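Local coordinates for protein catalase-3 (Neurospora crassa, PDB 4AJ9) that uses heme to break down hydrogen peroxide into water and molecular oxygen, and probably protects cells from peroxide's toxic effects, at residues Gln325-Pro330 against Asn358-Pro363; Gln444-Phe449 against Lys486-Val491. All coordinates share one frame; numbering follows the deposited sequence. Where two conformers were deposited one is given.

Contact 1 of 2, residues Gln325-Pro330 against Asn358-Pro363; sequences QISFQP and NRHRGP. With HEM (protoporphyrin IX containing Fe), chain Y.
At the propionate end of the heme pocket, Arg-359 from helix 343-360 joins the cofactor to the main chain of the loop after helix 319-324: its NH2 donates to Ile-326 O at 2.9 Å. Arg-359 was deposited in two conformers; in the one described here NE bonds HEM O2D at 2.9 Å and NH2 bonds HEM O1D at 2.8 Å, so that one flat group meets both oxygens of one propionate. Ile-326 O and HEM O1D both lie near the guanidinium plane, although NH2 stands 37° out of the Ile-326 carbonyl plane. Arg-359 starts with CG anti to the backbone N (chi1 -159°), and bends at chi2 and chi3 bring its end round to the carboxylate. The helix that carries it is the proximal helix of the catalase fold, which also bears Tyr-352, by similarity the axial ligand of the heme iron. One residue further on, His-360 presents its ring edge to the loop. Its NE2 donates a weak, bent bond to Ser-327 OG (2.7 Å, 128°), while ND1 reaches Gln-325 OE1 through a water that donates to that oxygen. A leucine in place of His-360 would probably leave this water without its second partner and take from Ser-327 OG its contact with the imidazole. Ser-327 OG also bonds Gln-356 OE1, whose NE2 grips the heme. The other propionate lies at the edge of the Phe-328 ring, with HEM O1A 3.3 Å from CD2. At the end of its side chain, Gln-325 NE2 bonds Gln-387 O of a second subunit.

Contact 2 of 2, residues Gln444-Phe449 against Lys486-Val491; sequences QPRLFF and KISNDV
Pro-445 opens the contact along helix 443-450 by setting its ring against the end of Ile-487: CB comes within 3.5 Å of CD1, and the two side chains cross at about a right angle. Helix 187-193 borders this apolar corner, its His-188 touching Pro-445 and its Phe-191 touching Ile-487. Arg-446 follows, where the backbones come closest, its CA 5.3 Å from the CA of Ile-487. The CG2 branch of Ile-487 rests on the main chain here, 3.8 Å from Arg-446 CA. Arg-446 sends CG anti to its own nitrogen (chi1 -180°) and turns at chi2, which carries the chain past the Ile-487 carbonyl. NH1 then donates to Ile-487 O at 3.0 Å in a nearly straight bond (162°), within the carbonyl plane and on a lone pair, and the acceptor also lies close to the guanidinium plane. Asn-450 OD1 takes NE, while a water links NH1 to Asn-489 N. Over one face of the guanidinium sits Ser-488 OG, itself the N-cap of helix 489-499, where it accepts from Val-491 N at 3.2 Å. One turn beyond Pro-445, Phe-449 reaches the new helix: Val-491 CG2 stands over its ring face, 3.6 Å from the centroid and 17° off the normal, a CH-pi contact. The segments thus meet at the break between helices 474-487 and 489-499 in the helical region that follows the catalase barrel. The serine hydroxyl caps the helix that begins, the arginine grips a carbonyl where the previous one ends, and the apolar contacts at Pro-445 and Phe-449 flank this polar centre, so polar main-chain atoms at a buried helix break are satisfied by side chains and water.

How the contacts relate
Followed from the N terminus, the chain first builds most of the antiparallel barrel and then enters the loop of contact 1. That contact closes a loop of 27 intervening residues, holding strand 337-338 and most of helix 343-360, and ties the loop after helix 319-324 to the C-terminal end of that helix beside the heme. Much later, contact 2 closes a loop of 36 residues, largely helical, and ties helix 443-450 to the junction of helices 474-487 and 489-499. The two loops stand in series, neither nested nor crossed. The centres of the two contacts are 39 Å apart and their nearest atoms about 21 Å; contact 1 lies in the heme-binding part and contact 2 in the helical region after it.

Contact 1 of 2, residues Gln325-Pro330 against Asn358-Pro363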
ATOM      1  N   GLN C 325       8.391   0.453  14.392  1.00  2.80           N
ATOM      2  CA  GLN C 325       8.841   0.785  13.049  1.00  2.39           C
ATOM      3  C   GLN C 325      10.271   0.350  12.713  1.00  6.40           C
ATOM      4  O   GLN C 325      10.602   0.221  11.549  1.00  3.35           O
ATOM      5  CB  GLN C 325       8.680   2.282  12.757  1.00  3.37           C
ATOM      6  CG  GLN C 325       7.234   2.721  12.543  1.00  3.26           C
ATOM      7  CD  GLN C 325       7.107   4.094  11.880  1.00  5.94           C
ATOM      8  OE1 GLN C 325       6.360   4.261  10.913  1.00  6.15           O
ATOM      9  NE2 GLN C 325       7.813   5.082  12.412  1.00  5.45           N
ATOM     10  N   ILE C 326      11.127   0.136  13.705  1.00  4.93           N
ATOM     11  CA  ILE C 326      12.502  -0.238  13.379  1.00  4.81           C
ATOM     12  C   ILE C 326      12.547  -1.517  12.523  1.00  7.28           C
ATOM     13  O   ILE C 326      11.822  -2.475  12.783  1.00  4.24           O
ATOM     14  CB  ILE C 326      13.414  -0.366  14.620  1.00  4.89           C
ATOM     15  CG1 ILE C 326      14.889  -0.326  14.186  1.00  3.62           C
ATOM     16  CG2 ILE C 326      13.045  -1.613  15.440  1.00  3.78           C
ATOM     17  CD1 ILE C 326      15.913  -0.246  15.358  1.00  3.57           C
ATOM     18  N   SER C 327      13.395  -1.501  11.497  1.00  3.53           N
ATOM     19  CA  SER C 327      13.443  -2.560  10.490  1.00  1.78           C
ATOM     20  C   SER C 327      14.834  -3.175  10.461  1.00  4.16           C
ATOM     21  O   SER C 327      15.740  -2.618   9.821  1.00  5.15           O
ATOM     22  CB  SER C 327      13.158  -1.962   9.104  1.00  3.79           C
ATOM     23  OG  SER C 327      11.856  -1.405   9.027  1.00 10.99           O
ATOM     24  N   PHE C 328      15.018  -4.307  11.138  1.00  2.91           N
ATOM     25  CA  PHE C 328      16.327  -4.965  11.175  1.00  3.58           C
ATOM     26  C   PHE C 328      16.558  -5.763   9.899  1.00  4.02           C
ATOM     27  O   PHE C 328      15.602  -6.196   9.254  1.00  1.79           O
ATOM     28  CB  PHE C 328      16.437  -5.905  12.379  1.00  4.67           C
ATOM     29  CG  PHE C 328      16.533  -5.199  13.710  1.00  4.89           C
ATOM     30  CD1 PHE C 328      17.767  -4.768  14.199  1.00  4.30           C
ATOM     31  CD2 PHE C 328      15.403  -5.005  14.489  1.00  5.57           C
ATOM     32  CE1 PHE C 328      17.851  -4.133  15.425  1.00  5.96           C
ATOM     33  CE2 PHE C 328      15.493  -4.364  15.718  1.00  5.34           C
ATOM     34  CZ  PHE C 328      16.719  -3.935  16.179  1.00  3.92           C
ATOM     35  N   GLN C 329      17.828  -5.951   9.544  1.00  3.44           N
ATOM     36  CA  GLN C 329      18.213  -6.768   8.392  1.00  5.68           C
ATOM     37  C   GLN C 329      19.609  -7.359   8.595  1.00  5.96           C
ATOM     38  O   GLN C 329      20.557  -6.624   8.885  1.00  7.27           O
ATOM     39  CB  GLN C 329      18.282  -5.933   7.117  1.00  6.82           C
ATOM     40  CG  GLN C 329      16.982  -5.336   6.591  1.00  5.92           C
ATOM     41  CD  GLN C 329      17.217  -4.693   5.232  1.00  4.08           C
ATOM     42  OE1 GLN C 329      17.833  -5.296   4.362  1.00  5.87           O
ATOM     43  NE2 GLN C 329      16.761  -3.457   5.059  1.00  4.73           N
ATOM     44  N   PRO C 330      19.749  -8.682   8.417  1.00  5.74           N
ATOM     45  CA  PRO C 330      21.098  -9.250   8.445  1.00  5.13           C
ATOM     46  C   PRO C 330      21.893  -8.760   7.239  1.00  4.74           C
ATOM     47  O   PRO C 330      23.118  -8.894   7.222  1.00  6.97           O
ATOM     48  CB  PRO C 330      20.858 -10.762   8.367  1.00  2.23           C
ATOM     49  CG  PRO C 330      19.434 -10.954   8.663  1.00 11.28           C
ATOM     50  CD  PRO C 330      18.716  -9.714   8.261  1.00  2.80           C
ATOM     51  N   ASN C 358       6.410  -4.843   2.743  1.00  5.01           N
ATOM     52  CA  ASN C 358       5.081  -5.154   3.263  1.00  5.96           C
ATOM     53  C   ASN C 358       4.756  -4.335   4.507  1.00  7.72           C
ATOM     54  O   ASN C 358       3.710  -3.689   4.588  1.00  4.54           O
ATOM     55  CB  ASN C 358       4.937  -6.641   3.603  1.00  5.41           C
ATOM     56  CG  ASN C 358       3.499  -7.026   3.909  1.00  8.89           C
ATOM     57  OD1 ASN C 358       2.638  -6.927   3.043  1.00 11.20           O
ATOM     58  ND2 ASN C 358       3.232  -7.464   5.148  1.00  3.93           N
ATOM     59  N   ARG C 359       5.663  -4.359   5.473  0.65  3.87           N
ATOM     60  CA  ARG C 359       5.413  -3.682   6.733  0.65  5.17           C
ATOM     61  C   ARG C 359       5.301  -2.171   6.550  0.65  5.28           C
ATOM     62  O   ARG C 359       4.439  -1.529   7.153  0.65  6.60           O
ATOM     63  CB  ARG C 359       6.508  -4.022   7.736  0.65  5.01           C
ATOM     64  CG  ARG C 359       6.099  -3.808   9.174  0.65  3.26           C
ATOM     65  CD  ARG C 359       6.632  -4.937  10.043  0.65  4.50           C
ATOM     66  NE  ARG C 359       8.080  -4.868  10.222  0.65  2.97           N
ATOM     67  CZ  ARG C 359       8.705  -3.947  10.954  0.65  4.85           C
ATOM     68  NH1 ARG C 359       8.013  -2.994  11.565  0.65  2.73           N
ATOM     69  NH2 ARG C 359      10.030  -3.974  11.061  0.65  3.08           N
ATOM     70  N   HIS C 360       6.172  -1.601   5.719  1.00  3.92           N
ATOM     71  CA  HIS C 360       6.217  -0.147   5.550  1.00  7.41           C
ATOM     72  C   HIS C 360       5.532   0.381   4.294  1.00  9.02           C
ATOM     73  O   HIS C 360       5.485   1.593   4.071  1.00  9.77           O
ATOM     74  CB  HIS C 360       7.658   0.370   5.641  1.00  5.70           C
ATOM     75  CG  HIS C 360       8.266   0.208   7.005  1.00  8.50           C
ATOM     76  ND1 HIS C 360       7.884   0.980   8.082  1.00  5.78           N
ATOM     77  CD2 HIS C 360       9.213  -0.645   7.472  1.00  5.70           C
ATOM     78  CE1 HIS C 360       8.578   0.620   9.150  1.00  8.28           C
ATOM     79  NE2 HIS C 360       9.390  -0.364   8.807  1.00  5.29           N
ATOM     80  N   ARG C 361       5.007  -0.520   3.475  1.00  5.87           N
ATOM     81  CA  ARG C 361       4.292  -0.128   2.250  1.00 16.02           C
ATOM     82  C   ARG C 361       5.019   0.907   1.384  1.00 22.24           C
ATOM     83  O   ARG C 361       4.411   1.866   0.902  1.00 17.11           O
ATOM     84  CB  ARG C 361       2.895   0.404   2.591  1.00 13.94           C
ATOM     85  CG  ARG C 361       1.834  -0.666   2.765  1.00 22.04           C
ATOM     86  CD  ARG C 361       2.048  -1.479   4.039  1.00 32.01           C
ATOM     87  NE  ARG C 361       1.226  -2.689   4.059  1.00 32.08           N
ATOM     88  CZ  ARG C 361       1.323  -3.672   3.164  1.00  4.78           C
ATOM     89  NH1 ARG C 361       2.209  -3.592   2.183  1.00 32.97           N
ATOM     90  NH2 ARG C 361       0.543  -4.730   3.257  1.00 27.60           N
ATOM     91  N   GLY C 362       6.308   0.703   1.164  1.00 12.55           N
ATOM     92  CA  GLY C 362       7.100   1.666   0.431  1.00 13.70           C
ATOM     93  C   GLY C 362       8.573   1.353   0.585  1.00 11.56           C
ATOM     94  O   GLY C 362       8.966   0.632   1.490  1.00  6.57           O
ATOM     95  N   PRO C 363       9.394   1.891  -0.317  1.00  7.82           N
ATOM     96  CA  PRO C 363      10.818   1.595  -0.416  1.00  4.86           C
ATOM     97  C   PRO C 363      11.686   2.557   0.383  1.00  3.76           C
ATOM     98  O   PRO C 363      12.901   2.390   0.395  1.00  6.75           O
ATOM     99  CB  PRO C 363      11.080   1.787  -1.911  1.00  2.12           C
ATOM    100  CG  PRO C 363      10.184   2.919  -2.260  1.00  2.18           C
ATOM    101  CD  PRO C 363       8.937   2.724  -1.441  1.00  9.50           C
TER
HETATM  102  CHA HEM Y1720      12.390 -11.238  12.114  1.00  3.43           C
HETATM  103  CHB HEM Y1720      16.064 -13.727  14.113  1.00  4.66           C
HETATM  104  CHC HEM Y1720      15.788 -16.949  10.506  1.00  5.71           C
HETATM  105  CHD HEM Y1720      12.775 -14.009   8.109  1.00  5.92           C
HETATM  106  C1A HEM Y1720      13.373 -11.643  13.001  1.00  3.27           C
HETATM  107  C2A HEM Y1720      13.721 -11.004  14.265  1.00  4.40           C
HETATM  108  C3A HEM Y1720      14.725 -11.706  14.818  1.00  4.30           C
HETATM  109  C4A HEM Y1720      15.061 -12.793  13.920  1.00  4.55           C
HETATM  110  CMA HEM Y1720      15.440 -11.424  16.162  1.00  2.35           C
HETATM  111  CAA HEM Y1720      13.004  -9.768  14.870  1.00  1.90           C
HETATM  112  CBA HEM Y1720      13.781  -8.479  14.615  1.00  4.61           C
HETATM  113  CGA HEM Y1720      13.075  -7.353  15.323  1.00  4.30           C
HETATM  114  O1A HEM Y1720      12.461  -6.498  14.640  1.00  4.96           O
HETATM  115  O2A HEM Y1720      13.116  -7.313  16.583  1.00  4.88           O
HETATM  116  C1B HEM Y1720      16.351 -14.790  13.277  1.00  3.63           C
HETATM  117  C2B HEM Y1720      17.466 -15.709  13.420  1.00  4.37           C
HETATM  118  C3B HEM Y1720      17.382 -16.618  12.436  1.00  3.57           C
HETATM  119  C4B HEM Y1720      16.227 -16.279  11.628  1.00  5.58           C
HETATM  120  CMB HEM Y1720      18.506 -15.600  14.560  1.00  1.69           C
HETATM  121  CAB HEM Y1720      18.334 -17.793  12.108  1.00  8.96           C
HETATM  122  CBB HEM Y1720      19.620 -17.752  12.476  1.00 11.90           C
HETATM  123  C1C HEM Y1720      15.017 -16.385   9.518  1.00  3.45           C
HETATM  124  C2C HEM Y1720      14.898 -16.860   8.147  1.00  4.52           C
HETATM  125  C3C HEM Y1720      14.047 -16.048   7.514  1.00  8.29           C
HETATM  126  C4C HEM Y1720      13.641 -15.017   8.433  1.00  5.40           C
HETATM  127  CMC HEM Y1720      15.589 -18.110   7.571  1.00  2.50           C
HETATM  128  CAC HEM Y1720      13.609 -16.078   6.044  1.00  4.71           C
HETATM  129  CBC HEM Y1720      14.469 -16.501   5.116  1.00 10.17           C
HETATM  130  C1D HEM Y1720      12.378 -13.009   8.948  1.00  8.15           C
HETATM  131  C2D HEM Y1720      11.457 -11.966   8.578  1.00  2.41           C
HETATM  132  C3D HEM Y1720      11.335 -11.104   9.827  1.00  0.97           C
HETATM  133  C4D HEM Y1720      12.199 -11.706  10.819  1.00  1.58           C
HETATM  134  CMD HEM Y1720      10.764 -11.791   7.211  1.00  2.92           C
HETATM  135  CAD HEM Y1720      10.482  -9.836   9.988  1.00  3.01           C
HETATM  136  CBD HEM Y1720      11.407  -8.648   9.746  1.00  3.52           C
HETATM  137  CGD HEM Y1720      10.604  -7.374   9.769  1.00  2.95           C
HETATM  138  O1D HEM Y1720      11.210  -6.300   9.997  1.00  3.32           O
HETATM  139  O2D HEM Y1720       9.361  -7.442   9.591  1.00  7.16           O
HETATM  140  NA  HEM Y1720      14.215 -12.723  12.828  1.00  1.81           N
HETATM  141  NB  HEM Y1720      15.628 -15.168  12.175  1.00  3.03           N
HETATM  142  NC  HEM Y1720      14.238 -15.256   9.651  1.00  4.10           N
HETATM  143  ND  HEM Y1720      12.798 -12.827  10.259  1.00  2.46           N
HETATM  144 FE   HEM Y1720      14.308 -13.935  11.216  1.00  5.35          FE
HETATM  145  O   HOH W   1       5.604   2.616   8.866  1.00 16.00           O

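Contact 2 of 2, residues Gln444-Phe449 against Lys486-Val491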
ATOM      1  N   GLN C 444      24.172 -33.157  18.506  1.00  9.37           N
ATOM      2  CA  GLN C 444      24.201 -31.971  19.350  1.00  7.10           C
ATOM      3  C   GLN C 444      23.002 -31.802  20.281  1.00  4.88           C
ATOM      4  O   GLN C 444      23.160 -31.323  21.397  1.00 10.96           O
ATOM      5  CB  GLN C 444      24.525 -30.706  18.553  1.00  7.80           C
ATOM      6  CG  GLN C 444      25.971 -30.692  18.130  1.00  9.26           C
ATOM      7  CD  GLN C 444      26.491 -29.305  17.878  1.00 13.21           C
ATOM      8  OE1 GLN C 444      25.733 -28.323  17.892  1.00  7.31           O
ATOM      9  NE2 GLN C 444      27.785 -29.208  17.629  1.00  5.47           N
ATOM     10  N   PRO C 445      21.802 -32.190  19.831  1.00  6.48           N
ATOM     11  CA  PRO C 445      20.726 -32.209  20.826  1.00 11.35           C
ATOM     12  C   PRO C 445      21.126 -33.064  22.021  1.00  9.88           C
ATOM     13  O   PRO C 445      20.902 -32.663  23.165  1.00  5.41           O
ATOM     14  CB  PRO C 445      19.563 -32.840  20.067  1.00  4.66           C
ATOM     15  CG  PRO C 445      19.785 -32.410  18.649  1.00  8.23           C
ATOM     16  CD  PRO C 445      21.296 -32.431  18.465  1.00  7.21           C
ATOM     17  N   ARG C 446      21.722 -34.225  21.762  1.00  7.62           N
ATOM     18  CA  ARG C 446      22.243 -35.048  22.852  1.00 12.21           C
ATOM     19  C   ARG C 446      23.303 -34.309  23.678  1.00 10.82           C
ATOM     20  O   ARG C 446      23.238 -34.290  24.904  1.00 10.52           O
ATOM     21  CB  ARG C 446      22.790 -36.375  22.327  1.00 13.13           C
ATOM     22  CG  ARG C 446      23.345 -37.278  23.423  1.00 11.15           C
ATOM     23  CD  ARG C 446      22.300 -37.583  24.482  1.00  9.08           C
ATOM     24  NE  ARG C 446      22.841 -38.488  25.493  1.00 10.77           N
ATOM     25  CZ  ARG C 446      22.752 -39.813  25.433  1.00  9.11           C
ATOM     26  NH1 ARG C 446      22.113 -40.395  24.423  1.00 10.44           N
ATOM     27  NH2 ARG C 446      23.287 -40.557  26.399  1.00 17.56           N
ATOM     28  N   LEU C 447      24.263 -33.682  23.003  1.00 12.15           N
ATOM     29  CA  LEU C 447      25.275 -32.880  23.684  1.00 10.42           C
ATOM     30  C   LEU C 447      24.649 -31.854  24.629  1.00  8.57           C
ATOM     31  O   LEU C 447      25.113 -31.659  25.756  1.00 11.25           O
ATOM     32  CB  LEU C 447      26.169 -32.171  22.654  1.00  9.83           C
ATOM     33  CG  LEU C 447      27.252 -31.223  23.176  1.00 11.27           C
ATOM     34  CD1 LEU C 447      28.314 -31.976  23.978  1.00 10.69           C
ATOM     35  CD2 LEU C 447      27.908 -30.449  22.028  1.00 12.44           C
ATOM     36  N   PHE C 448      23.601 -31.184  24.158  1.00  8.11           N
ATOM     37  CA  PHE C 448      22.962 -30.140  24.945  1.00 11.38           C
ATOM     38  C   PHE C 448      22.265 -30.727  26.171  1.00  6.12           C
ATOM     39  O   PHE C 448      22.462 -30.264  27.295  1.00  9.05           O
ATOM     40  CB  PHE C 448      21.977 -29.354  24.074  1.00  5.94           C
ATOM     41  CG  PHE C 448      21.107 -28.415  24.845  1.00  7.69           C
ATOM     42  CD1 PHE C 448      21.612 -27.209  25.316  1.00  8.91           C
ATOM     43  CD2 PHE C 448      19.770 -28.725  25.077  1.00 11.73           C
ATOM     44  CE1 PHE C 448      20.808 -26.333  26.023  1.00  7.53           C
ATOM     45  CE2 PHE C 448      18.957 -27.857  25.780  1.00  6.99           C
ATOM     46  CZ  PHE C 448      19.472 -26.663  26.259  1.00  7.81           C
ATOM     47  N   PHE C 449      21.470 -31.765  25.953  1.00  8.75           N
ATOM     48  CA  PHE C 449      20.783 -32.423  27.054  1.00  9.05           C
ATOM     49  C   PHE C 449      21.776 -32.946  28.113  1.00 11.67           C
ATOM     50  O   PHE C 449      21.561 -32.769  29.319  1.00 12.41           O
ATOM     51  CB  PHE C 449      19.890 -33.546  26.529  1.00 11.50           C
ATOM     52  CG  PHE C 449      19.067 -34.202  27.598  1.00 10.95           C
ATOM     53  CD1 PHE C 449      17.862 -33.658  27.993  1.00 13.98           C
ATOM     54  CD2 PHE C 449      19.510 -35.362  28.219  1.00 13.12           C
ATOM     55  CE1 PHE C 449      17.101 -34.260  28.993  1.00 14.15           C
ATOM     56  CE2 PHE C 449      18.757 -35.968  29.216  1.00  9.90           C
ATOM     57  CZ  PHE C 449      17.553 -35.417  29.601  1.00 14.03           C
ATOM     58  N   LYS C 486      16.292 -41.236  19.072  1.00 10.10           N
ATOM     59  CA  LYS C 486      17.551 -41.192  18.338  1.00 11.33           C
ATOM     60  C   LYS C 486      18.530 -40.272  19.041  1.00 12.35           C
ATOM     61  O   LYS C 486      19.742 -40.322  18.814  1.00 13.82           O
ATOM     62  CB  LYS C 486      17.330 -40.725  16.897  1.00 13.84           C
ATOM     63  CG  LYS C 486      16.723 -41.772  15.996  1.00  6.71           C
ATOM     64  CD  LYS C 486      16.533 -41.208  14.606  1.00 16.10           C
ATOM     65  CE  LYS C 486      15.673 -42.120  13.736  1.00 30.46           C
ATOM     66  NZ  LYS C 486      16.356 -43.395  13.381  1.00 28.15           N
ATOM     67  N   ILE C 487      17.994 -39.427  19.907  1.00  8.95           N
ATOM     68  CA  ILE C 487      18.801 -38.507  20.681  1.00 11.53           C
ATOM     69  C   ILE C 487      19.208 -39.135  22.011  1.00 15.12           C
ATOM     70  O   ILE C 487      20.373 -39.085  22.401  1.00 12.16           O
ATOM     71  CB  ILE C 487      18.030 -37.202  20.960  1.00 12.70           C
ATOM     72  CG1 ILE C 487      17.834 -36.409  19.665  1.00 11.52           C
ATOM     73  CG2 ILE C 487      18.762 -36.361  21.973  1.00  7.58           C
ATOM     74  CD1 ILE C 487      16.931 -35.191  19.836  1.00  9.32           C
ATOM     75  N   SER C 488      18.232 -39.718  22.701  1.00  9.63           N
ATOM     76  CA  SER C 488      18.465 -40.336  23.997  1.00 12.45           C
ATOM     77  C   SER C 488      17.351 -41.325  24.312  1.00 16.47           C
ATOM     78  O   SER C 488      16.178 -40.963  24.358  1.00 10.51           O
ATOM     79  CB  SER C 488      18.541 -39.269  25.089  1.00 14.16           C
ATOM     80  OG  SER C 488      18.481 -39.845  26.380  1.00 13.33           O
ATOM     81  N   ASN C 489      17.719 -42.584  24.502  1.00 17.34           N
ATOM     82  CA  ASN C 489      16.745 -43.591  24.879  1.00 13.27           C
ATOM     83  C   ASN C 489      16.017 -43.256  26.184  1.00 14.72           C
ATOM     84  O   ASN C 489      14.810 -43.462  26.285  1.00 16.41           O
ATOM     85  CB  ASN C 489      17.389 -44.981  24.944  1.00 10.91           C
ATOM     86  CG  ASN C 489      16.402 -46.057  25.338  1.00 16.96           C
ATOM     87  OD1 ASN C 489      16.484 -46.611  26.433  1.00 22.93           O
ATOM     88  ND2 ASN C 489      15.452 -46.353  24.449  1.00 14.84           N
ATOM     89  N   ASP C 490      16.736 -42.733  27.177  1.00 12.83           N
ATOM     90  CA  ASP C 490      16.110 -42.376  28.449  1.00 12.44           C
ATOM     91  C   ASP C 490      15.109 -41.227  28.287  1.00 14.06           C
ATOM     92  O   ASP C 490      14.052 -41.226  28.912  1.00 15.73           O
ATOM     93  CB  ASP C 490      17.153 -41.971  29.491  1.00 10.12           C
ATOM     94  CG  ASP C 490      16.557 -41.830  30.875  1.00 15.01           C
ATOM     95  OD1 ASP C 490      15.804 -42.738  31.276  1.00 17.33           O
ATOM     96  OD2 ASP C 490      16.821 -40.814  31.556  1.00 15.81           O
ATOM     97  N   VAL C 491      15.453 -40.243  27.463  1.00 14.72           N
ATOM     98  CA  VAL C 491      14.538 -39.138  27.210  1.00  8.55           C
ATOM     99  C   VAL C 491      13.245 -39.664  26.607  1.00  7.01           C
ATOM    100  O   VAL C 491      12.151 -39.318  27.060  1.00 11.99           O
ATOM    101  CB  VAL C 491      15.151 -38.070  26.278  1.00  9.56           C
ATOM    102  CG1 VAL C 491      14.057 -37.113  25.790  1.00  9.13           C
ATOM    103  CG2 VAL C 491      16.229 -37.286  27.003  1.00  9.09           C
TER
HETATM  104  O   HOH W   2      20.606 -42.970  25.223  1.00  9.07           O